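Local coordinates for phosphotriesterase family protein (Listeria monocytogenes serotype 4b str. H7858, PDB 3PNZ) that probably hydrolyses phosphorylated sugar lactones, using a two-zinc centre set in an amidohydrolase-fold barrel, at residues E196-L201 with E209-G214. Residues are numbered along the deposited sequence; the frame is centred on the assembly and turned at random.
Sequences EQIEIL and EYLSIG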
loop_
_atom_site.group_PDB
_atom_site.type_symbol
_atom_site.label_atom_id
_atom_site.label_comp_id
_atom_site.label_asym_id
_atom_site.label_seq_id
_atom_site.Cartn_x
_atom_site.Cartn_y
_atom_site.Cartn_z
ATOM N N GLU A 196 5.172 -8.322 -15.909
ATOM C CA GLU A 196 4.010 -9.106 -16.302
ATOM C C GLU A 196 2.699 -8.472 -15.819
ATOM O O GLU A 196 1.689 -8.518 -16.529
ATOM C CB GLU A 196 4.130 -10.553 -15.825
ATOM C CG GLU A 196 5.242 -11.327 -16.548
ATOM C CD GLU A 196 6.636 -11.004 -16.037
ATOM O OE1 GLU A 196 6.769 -10.319 -15.003
ATOM O OE2 GLU A 196 7.617 -11.453 -16.668
ATOM N N GLN A 197 2.711 -7.889 -14.620
ATOM C CA GLN A 197 1.564 -7.119 -14.151
ATOM C C GLN A 197 1.279 -6.011 -15.155
ATOM O O GLN A 197 0.135 -5.790 -15.550
ATOM C CB GLN A 197 1.844 -6.476 -12.798
ATOM C CG GLN A 197 1.920 -7.452 -11.631
ATOM C CD GLN A 197 2.094 -6.730 -10.312
ATOM O OE1 GLN A 197 2.306 -5.516 -10.276
ATOM N NE2 GLN A 197 2.000 -7.473 -9.218
ATOM N N ILE A 198 2.337 -5.321 -15.560
ATOM C CA ILE A 198 2.212 -4.207 -16.497
ATOM C C ILE A 198 1.604 -4.647 -17.830
ATOM O O ILE A 198 0.779 -3.938 -18.399
ATOM C CB ILE A 198 3.562 -3.480 -16.676
ATOM C CG1 ILE A 198 3.845 -2.620 -15.438
ATOM C CG2 ILE A 198 3.594 -2.658 -17.956
ATOM C CD1 ILE A 198 5.305 -2.288 -15.239
ATOM N N GLU A 199 1.987 -5.824 -18.321
ATOM C CA GLU A 199 1.426 -6.299 -19.583
ATOM C C GLU A 199 -0.081 -6.511 -19.482
ATOM O O GLU A 199 -0.824 -6.193 -20.410
ATOM C CB GLU A 199 2.114 -7.581 -20.051
ATOM C CG GLU A 199 3.462 -7.332 -20.703
ATOM C CD GLU A 199 3.384 -6.297 -21.818
ATOM O OE1 GLU A 199 2.462 -6.394 -22.660
ATOM O OE2 GLU A 199 4.243 -5.387 -21.849
ATOM N N ILE A 200 -0.535 -7.059 -18.361
ATOM C CA ILE A 200 -1.967 -7.270 -18.171
ATOM C C ILE A 200 -2.695 -5.933 -18.107
ATOM O O ILE A 200 -3.766 -5.762 -18.697
ATOM C CB ILE A 200 -2.263 -8.129 -16.940
ATOM C CG1 ILE A 200 -1.744 -9.551 -17.177
ATOM C CG2 ILE A 200 -3.772 -8.144 -16.648
ATOM C CD1 ILE A 200 -1.740 -10.417 -15.943
ATOM N N LEU A 201 -2.105 -4.980 -17.399
ATOM C CA LEU A 201 -2.706 -3.651 -17.301
ATOM C C LEU A 201 -2.759 -2.973 -18.664
ATOM O O LEU A 201 -3.717 -2.265 -18.968
ATOM C CB LEU A 201 -1.945 -2.791 -16.296
ATOM C CG LEU A 201 -2.075 -3.286 -14.854
ATOM C CD1 LEU A 201 -1.181 -2.480 -13.927
ATOM C CD2 LEU A 201 -3.527 -3.228 -14.393
ATOM N N GLU A 209 1.157 5.226 -15.402
ATOM C CA GLU A 209 1.445 6.216 -14.379
ATOM C C GLU A 209 0.326 6.271 -13.334
ATOM O O GLU A 209 0.432 7.000 -12.349
ATOM C CB GLU A 209 1.695 7.602 -14.993
ATOM C CG GLU A 209 0.470 8.236 -15.626
ATOM C CD GLU A 209 0.305 7.921 -17.108
ATOM O OE1 GLU A 209 -0.360 8.716 -17.808
ATOM O OE2 GLU A 209 0.820 6.889 -17.593
ATOM N N TYR A 210 -0.736 5.497 -13.542
ATOM C CA TYR A 210 -1.811 5.384 -12.552
ATOM C C TYR A 210 -1.546 4.281 -11.534
ATOM O O TYR A 210 -2.374 4.022 -10.656
ATOM C CB TYR A 210 -3.148 5.071 -13.235
ATOM C CG TYR A 210 -3.693 6.150 -14.153
ATOM C CD1 TYR A 210 -3.079 7.394 -14.266
ATOM C CD2 TYR A 210 -4.831 5.910 -14.909
ATOM C CE1 TYR A 210 -3.601 8.373 -15.128
ATOM C CE2 TYR A 210 -5.362 6.881 -15.766
ATOM C CZ TYR A 210 -4.735 8.105 -15.867
ATOM O OH TYR A 210 -5.259 9.068 -16.716
ATOM N N LEU A 211 -0.407 3.614 -11.679
ATOM C CA LEU A 211 -0.071 2.462 -10.842
ATOM C C LEU A 211 1.111 2.773 -9.927
ATOM O O LEU A 211 2.082 3.385 -10.365
ATOM C CB LEU A 211 0.309 1.285 -11.747
ATOM C CG LEU A 211 0.899 0.037 -11.068
ATOM C CD1 LEU A 211 -0.165 -0.701 -10.264
ATOM C CD2 LEU A 211 1.500 -0.883 -12.132
ATOM N N SER A 212 1.032 2.369 -8.658
ATOM C CA SER A 212 2.236 2.286 -7.828
ATOM C C SER A 212 2.492 0.815 -7.537
ATOM O O SER A 212 1.571 0.068 -7.199
ATOM C CB SER A 212 2.110 3.071 -6.519
ATOM O OG SER A 212 0.973 2.665 -5.791
ATOM N N ILE A 213 3.743 0.410 -7.688
ATOM C CA ILE A 213 4.100 -0.993 -7.531
ATOM C C ILE A 213 4.794 -1.191 -6.189
ATOM O O ILE A 213 5.858 -0.624 -5.928
ATOM C CB ILE A 213 4.986 -1.451 -8.689
ATOM C CG1 ILE A 213 4.268 -1.218 -10.020
ATOM C CG2 ILE A 213 5.409 -2.934 -8.510
ATOM C CD1 ILE A 213 5.114 -1.522 -11.220
ATOM N N GLY A 214 4.168 -1.990 -5.333
ATOM C CA GLY A 214 4.687 -2.233 -3.997
ATOM C C GLY A 214 5.880 -3.179 -3.981
ATOM O O GLY A 214 6.050 -4.002 -4.886
#
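The amide of Gln-197 is gripped at both ends while it lies beside Ile-213: NE2 is hydrogen-bonded to Thr-157 OG1 and to the carbonyl of His-187, OE1 to Ser-186 OG, and that same OE1 passes CG2 of Ile-213 at 4.4 Å. Bonds at both ends of the amide fix its rotation, so a buried polar group sits with its hydrogen-bonding needs met at the edge of an otherwise greasy contact. An extended chain, CD anti to CA (chi2 -176°), carries it from the helix toward the barrel strands, and its side chain lies about 9 Å from a bound zinc ion. His-187, whose carbonyl it holds, is a ligand of one of the two zincs, which makes Gln-197 a plausible second-shell residue.

Farther along the helix the contact turns wholly apolar. Leu-201 puts CD1 on CD2 of Leu-211 at 3.6 Å, with the other methyl, Leu-211 CD1, a little farther off at 4.2 Å; the two side chains meet at about a right angle. Leu-211 gets there because its CG stands anti to the backbone N (chi1 171°). This is the return half of a right-handed beta-alpha-beta crossover in a TIM barrel: strand 184-186 leads out to helix 194-203, and strand 211-213 comes back beside strand 184-186 and parallel to it, while the axis of 196-201 runs nearly antiparallel to that of 211-213, at 164°, and comes within 11.3 Å of it. Ile-198 touches both Leu-211 and Ile-213, its CD1 meeting Ile-213 CD1 at 4.1 Å, again crosswise, and its CG1 lying 4.4 Å from Leu-211 CD2. Ile-170 of helix 164-180 also touches Leu-201, and Ile-184 and Ser-186 pack against Leu-211 from the neighbouring strand.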